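Local structure of zinc transport transcriptional regulator (Lactococcus lactis subsp. lactis, 5YHY) at residues A[20-32]-A[108-120]. The protein probably acts as a zinc-responsive, DNA-binding transcriptional regulator of the MarR family, built on a winged helix-turn-helix fold. The protein carries 1 engineered substitution. Sequence-based numbering, arbitrary orientation.
Engineered in segment 20-32: Ser30 (natural residue Cys). With ZN (zinc ion), chain B.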
loop_
_atom_site.group_PDB
_atom_site.type_symbol
_atom_site.label_atom_id
_atom_site.label_comp_id
_atom_site.label_asym_id
_atom_site.label_seq_id
_atom_site.Cartn_x
_atom_site.Cartn_y
_atom_site.Cartn_z
ATOM N N GLU A 20 -3.898 -3.030 -2.922
ATOM C CA GLU A 20 -4.584 -2.685 -4.159
ATOM C C GLU A 20 -6.072 -3.032 -4.094
ATOM O O GLU A 20 -6.440 -4.152 -3.751
ATOM C CB GLU A 20 -3.923 -3.379 -5.348
ATOM C CG GLU A 20 -4.266 -2.739 -6.683
ATOM C CD GLU A 20 -3.539 -3.383 -7.843
ATOM O OE1 GLU A 20 -2.842 -4.399 -7.621
ATOM O OE2 GLU A 20 -3.666 -2.872 -8.976
ATOM N N ASN A 21 -6.911 -2.049 -4.413
ATOM C CA ASN A 21 -8.366 -2.218 -4.435
ATOM C C ASN A 21 -9.016 -2.395 -3.058
ATOM O O ASN A 21 -10.098 -2.981 -2.948
ATOM C CB ASN A 21 -8.765 -3.374 -5.359
ATOM C CG ASN A 21 -8.294 -3.169 -6.788
ATOM O OD1 ASN A 21 -8.270 -2.044 -7.293
ATOM N ND2 ASN A 21 -7.914 -4.258 -7.446
ATOM N N LYS A 22 -8.365 -1.883 -2.015
ATOM C CA LYS A 22 -8.894 -1.982 -0.656
ATOM C C LYS A 22 -9.004 -0.616 0.007
ATOM O O LYS A 22 -8.228 0.288 -0.295
ATOM C CB LYS A 22 -8.020 -2.907 0.194
ATOM C CG LYS A 22 -8.088 -4.362 -0.223
ATOM C CD LYS A 22 -7.172 -5.213 0.631
ATOM C CE LYS A 22 -7.073 -6.626 0.077
ATOM N NZ LYS A 22 -6.185 -7.469 0.908
ATOM N N HIS A 23 -9.974 -0.469 0.907
ATOM C CA HIS A 23 -10.157 0.776 1.647
ATOM C C HIS A 23 -9.285 0.793 2.888
ATOM O O HIS A 23 -8.950 1.854 3.397
ATOM C CB HIS A 23 -11.612 0.939 2.102
ATOM C CG HIS A 23 -12.546 1.373 1.019
ATOM N ND1 HIS A 23 -12.244 2.391 0.138
ATOM C CD2 HIS A 23 -13.786 0.940 0.685
ATOM C CE1 HIS A 23 -13.254 2.558 -0.699
ATOM N NE2 HIS A 23 -14.201 1.690 -0.388
ATOM N N GLU A 24 -8.948 -0.396 3.380
ATOM C CA GLU A 24 -8.240 -0.543 4.642
ATOM C C GLU A 24 -7.368 -1.783 4.588
ATOM O O GLU A 24 -7.724 -2.768 3.946
ATOM C CB GLU A 24 -9.236 -0.720 5.792
ATOM C CG GLU A 24 -9.653 0.555 6.481
ATOM C CD GLU A 24 -10.433 0.274 7.751
ATOM O OE1 GLU A 24 -11.449 -0.444 7.677
ATOM O OE2 GLU A 24 -10.029 0.771 8.823
ATOM N N ILE A 25 -6.230 -1.741 5.276
ATOM C CA ILE A 25 -5.406 -2.933 5.423
ATOM C C ILE A 25 -5.955 -3.779 6.574
ATOM O O ILE A 25 -5.807 -3.432 7.744
ATOM C CB ILE A 25 -3.933 -2.575 5.690
ATOM C CG1 ILE A 25 -3.349 -1.781 4.515
ATOM C CG2 ILE A 25 -3.108 -3.842 5.936
ATOM C CD1 ILE A 25 -3.269 -2.566 3.241
ATOM N N LEU A 26 -6.604 -4.886 6.228
ATOM C CA LEU A 26 -7.183 -5.781 7.224
ATOM C C LEU A 26 -6.779 -7.210 6.921
ATOM O O LEU A 26 -6.799 -7.631 5.761
ATOM C CB LEU A 26 -8.709 -5.675 7.225
ATOM C CG LEU A 26 -9.240 -4.327 7.707
ATOM C CD1 LEU A 26 -10.729 -4.201 7.398
ATOM C CD2 LEU A 26 -8.980 -4.141 9.190
ATOM N N LEU A 27 -6.423 -7.948 7.967
ATOM C CA LEU A 27 -6.023 -9.353 7.831
ATOM C C LEU A 27 -7.151 -10.293 8.201
ATOM O O LEU A 27 -8.102 -9.903 8.871
ATOM C CB LEU A 27 -4.838 -9.659 8.744
ATOM C CG LEU A 27 -3.533 -8.959 8.381
ATOM C CD1 LEU A 27 -2.504 -9.122 9.503
ATOM C CD2 LEU A 27 -2.996 -9.503 7.073
ATOM N N GLY A 28 -7.017 -11.549 7.785
ATOM C CA GLY A 28 -7.976 -12.579 8.145
ATOM C C GLY A 28 -9.299 -12.388 7.436
ATOM O O GLY A 28 -10.325 -12.940 7.840
ATOM N N LYS A 29 -9.277 -11.598 6.370
ATOM C CA LYS A 29 -10.483 -11.283 5.627
ATOM C C LYS A 29 -10.382 -11.846 4.212
ATOM O O LYS A 29 -9.354 -11.697 3.551
ATOM C CB LYS A 29 -10.666 -9.768 5.568
ATOM C CG LYS A 29 -11.868 -9.307 4.772
ATOM C CD LYS A 29 -12.029 -7.801 4.889
ATOM C CE LYS A 29 -13.180 -7.301 4.030
ATOM N NZ LYS A 29 -13.407 -5.835 4.192
ATOM N N SER A 30 -11.442 -12.499 3.747
ATOM C CA SER A 30 -11.463 -12.995 2.375
ATOM C C SER A 30 -11.693 -11.857 1.385
ATOM O O SER A 30 -12.282 -10.828 1.731
ATOM C CB SER A 30 -12.537 -14.070 2.198
ATOM O OG SER A 30 -12.095 -15.310 2.712
ATOM N N GLU A 31 -11.214 -12.043 0.159
ATOM C CA GLU A 31 -11.472 -11.088 -0.910
ATOM C C GLU A 31 -12.976 -10.965 -1.105
ATOM O O GLU A 31 -13.693 -11.966 -1.095
ATOM C CB GLU A 31 -10.819 -11.551 -2.216
ATOM C CG GLU A 31 -9.299 -11.650 -2.169
ATOM C CD GLU A 31 -8.610 -10.322 -2.434
ATOM O OE1 GLU A 31 -7.380 -10.323 -2.657
ATOM O OE2 GLU A 31 -9.296 -9.277 -2.424
ATOM N N SER A 32 -13.456 -9.739 -1.274
ATOM C CA SER A 32 -14.876 -9.516 -1.512
ATOM C C SER A 32 -15.105 -8.182 -2.205
ATOM O O SER A 32 -14.175 -7.391 -2.377
ATOM C CB SER A 32 -15.666 -9.571 -0.200
ATOM O OG SER A 32 -15.377 -8.454 0.625
ATOM N N HIS A 108 -16.947 -6.575 10.594
ATOM C CA HIS A 108 -15.881 -5.588 10.493
ATOM C C HIS A 108 -15.083 -5.476 11.784
ATOM O O HIS A 108 -13.858 -5.325 11.749
ATOM C CB HIS A 108 -16.413 -4.216 10.084
ATOM C CG HIS A 108 -15.357 -3.326 9.511
ATOM N ND1 HIS A 108 -14.847 -3.507 8.246
ATOM C CD2 HIS A 108 -14.694 -2.269 10.041
ATOM C CE1 HIS A 108 -13.931 -2.583 8.006
ATOM N NE2 HIS A 108 -13.808 -1.835 9.086
ATOM N N ALA A 109 -15.772 -5.530 12.921
ATOM C CA ALA A 109 -15.101 -5.487 14.205
ATOM C C ALA A 109 -14.141 -6.668 14.302
ATOM O O ALA A 109 -13.006 -6.526 14.754
ATOM C CB ALA A 109 -16.108 -5.521 15.338
ATOM N N THR A 110 -14.596 -7.832 13.858
ATOM C CA THR A 110 -13.742 -9.014 13.897
ATOM C C THR A 110 -12.475 -8.825 13.059
ATOM O O THR A 110 -11.376 -9.217 13.482
ATOM C CB THR A 110 -14.495 -10.267 13.441
ATOM O OG1 THR A 110 -15.572 -10.517 14.351
ATOM C CG2 THR A 110 -13.572 -11.467 13.439
ATOM N N HIS A 111 -12.619 -8.231 11.878
ATOM C CA HIS A 111 -11.461 -7.994 11.023
ATOM C C HIS A 111 -10.433 -7.101 11.712
ATOM O O HIS A 111 -9.235 -7.384 11.678
ATOM C CB HIS A 111 -11.866 -7.373 9.689
ATOM C CG HIS A 111 -12.702 -8.270 8.837
ATOM N ND1 HIS A 111 -12.546 -9.639 8.823
ATOM C CD2 HIS A 111 -13.704 -7.996 7.967
ATOM C CE1 HIS A 111 -13.423 -10.171 7.989
ATOM N NE2 HIS A 111 -14.135 -9.194 7.454
ATOM N N HIS A 112 -10.892 -6.010 12.319
ATOM C CA HIS A 112 -9.979 -5.157 13.078
ATOM C C HIS A 112 -9.318 -5.886 14.234
ATOM O O HIS A 112 -8.120 -5.729 14.474
ATOM C CB HIS A 112 -10.693 -3.905 13.581
ATOM C CG HIS A 112 -10.763 -2.826 12.554
ATOM N ND1 HIS A 112 -9.691 -2.008 12.263
ATOM C CD2 HIS A 112 -11.759 -2.454 11.721
ATOM C CE1 HIS A 112 -10.032 -1.166 11.306
ATOM N NE2 HIS A 112 -11.281 -1.416 10.957
ATOM N N GLU A 113 -10.104 -6.683 14.948
ATOM C CA GLU A 113 -9.596 -7.432 16.088
ATOM C C GLU A 113 -8.497 -8.401 15.659
ATOM O O GLU A 113 -7.448 -8.473 16.300
ATOM C CB GLU A 113 -10.736 -8.186 16.766
ATOM C CG GLU A 113 -10.338 -8.921 18.028
ATOM C CD GLU A 113 -11.504 -9.695 18.620
ATOM O OE1 GLU A 113 -11.987 -10.646 17.960
ATOM O OE2 GLU A 113 -11.947 -9.341 19.736
ATOM N N LYS A 114 -8.748 -9.124 14.569
ATOM C CA LYS A 114 -7.803 -10.108 14.025
ATOM C C LYS A 114 -6.521 -9.429 13.580
ATOM O O LYS A 114 -5.412 -9.928 13.800
ATOM C CB LYS A 114 -8.421 -10.822 12.818
ATOM C CG LYS A 114 -7.571 -11.970 12.296
ATOM C CD LYS A 114 -7.299 -12.931 13.444
ATOM C CE LYS A 114 -7.009 -14.323 12.957
ATOM N NZ LYS A 114 -6.787 -15.206 14.118
ATOM N N THR A 115 -6.684 -8.282 12.939
ATOM C CA THR A 115 -5.555 -7.539 12.407
ATOM C C THR A 115 -4.686 -7.055 13.552
ATOM O O THR A 115 -3.465 -7.267 13.558
ATOM C CB THR A 115 -6.039 -6.353 11.568
ATOM O OG1 THR A 115 -6.828 -6.856 10.482
ATOM C CG2 THR A 115 -4.864 -5.572 10.996
ATOM N N LEU A 116 -5.310 -6.397 14.520
ATOM C CA LEU A 116 -4.556 -5.865 15.648
ATOM C C LEU A 116 -3.899 -6.965 16.471
ATOM O O LEU A 116 -2.742 -6.831 16.874
ATOM C CB LEU A 116 -5.438 -4.964 16.516
ATOM C CG LEU A 116 -5.706 -3.603 15.859
ATOM C CD1 LEU A 116 -6.738 -2.802 16.648
ATOM C CD2 LEU A 116 -4.405 -2.793 15.680
ATOM N N SER A 117 -4.610 -8.073 16.686
ATOM C CA SER A 117 -4.041 -9.172 17.462
ATOM C C SER A 117 -2.834 -9.775 16.733
ATOM O O SER A 117 -1.860 -10.180 17.362
ATOM C CB SER A 117 -5.097 -10.240 17.784
ATOM O OG SER A 117 -5.463 -10.984 16.640
ATOM N N THR A 118 -2.895 -9.815 15.406
ATOM C CA THR A 118 -1.767 -10.307 14.628
ATOM C C THR A 118 -0.535 -9.425 14.836
ATOM O O THR A 118 0.583 -9.925 15.019
ATOM C CB THR A 118 -2.120 -10.387 13.127
ATOM O OG1 THR A 118 -3.202 -11.311 12.940
ATOM C CG2 THR A 118 -0.911 -10.846 12.305
ATOM N N TYR A 119 -0.732 -8.112 14.812
ATOM C CA TYR A 119 0.387 -7.197 15.037
ATOM C C TYR A 119 0.868 -7.313 16.478
ATOM O O TYR A 119 2.067 -7.239 16.749
ATOM C CB TYR A 119 0.018 -5.737 14.721
ATOM C CG TYR A 119 -0.478 -5.500 13.305
ATOM C CD1 TYR A 119 -0.094 -6.330 12.257
ATOM C CD2 TYR A 119 -1.338 -4.444 13.024
ATOM C CE1 TYR A 119 -0.570 -6.115 10.969
ATOM C CE2 TYR A 119 -1.810 -4.220 11.744
ATOM C CZ TYR A 119 -1.423 -5.059 10.724
ATOM O OH TYR A 119 -1.891 -4.862 9.450
ATOM N N GLN A 120 -0.074 -7.473 17.403
ATOM C CA GLN A 120 0.281 -7.590 18.810
ATOM C C GLN A 120 1.143 -8.830 19.055
ATOM O O GLN A 120 2.173 -8.756 19.730
ATOM C CB GLN A 120 -0.977 -7.638 19.677
ATOM C CG GLN A 120 -0.696 -7.724 21.158
ATOM C CD GLN A 120 -0.147 -6.435 21.709
ATOM O OE1 GLN A 120 -0.547 -5.349 21.291
ATOM N NE2 GLN A 120 0.779 -6.540 22.660
HETATM ZN ZN ZN B . -12.293 -0.523 9.420
HETATM O O HOH W 1 -3.440 -2.652 9.127
HETATM O O HOH W 2 -10.457 -11.063 10.162
#
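Glu24, His108 and His112 meet at a zinc ion, and this metal-centred contact ties the loop between helices 4-19 and 38-49 to the long helix 102-123 of the MarR fold. The zinc lies 1.9 Å from Glu24 OE1 and takes NE2 from both histidines, one helical turn apart; His42 on helix 38-49 completes the site. Glu24 OE1 sits at the His108 edge with carboxylate and ring nearly coplanar (18°), whereas the carboxylate is turned out of the His112 ring plane.

Leu26 closes over this site. Its CD2 lies almost centrally above the His112 ring, a CH-pi contact 3.8 Å from the centroid, while CD1 reaches His108 CE1. Leu27 N donates a nearly straight hydrogen bond to Thr115 OG1 (2.8 Å, 167°). With OG1 anti to the carbonyl carbon (chi1 -60°), that hydroxyl in turn donates to His111 O (2.7 Å), accepting from the loop while donating within its helix. Leu27 CD1 packs on Thr118 CG2 and Tyr119 CE1, and Phe145 of the second subunit covers Leu27.

On the more exposed side, the extended Lys29 chain lies across one face of His111, with CG 3.7 Å from the ring centroid. His111 ND1 shares a water with Leu27 O, 2.9 Å from each, and NE2 is hydrogen-bonded to Glu107 OE2. An alanine in place of His111 would probably leave the Lys29 methylenes without their aromatic platform and Glu107 without its imidazole partner. His111, Glu107 and position 30, here the engineered Ser30 in place of cysteine, can bind a further zinc, absent here. Another water lies between Ile25 O and Tyr119 OH.

With zinc ligands drawn from the loop and two helices, metal binding is likely to stiffen this junction, consistent with zinc acting as an allosteric signal.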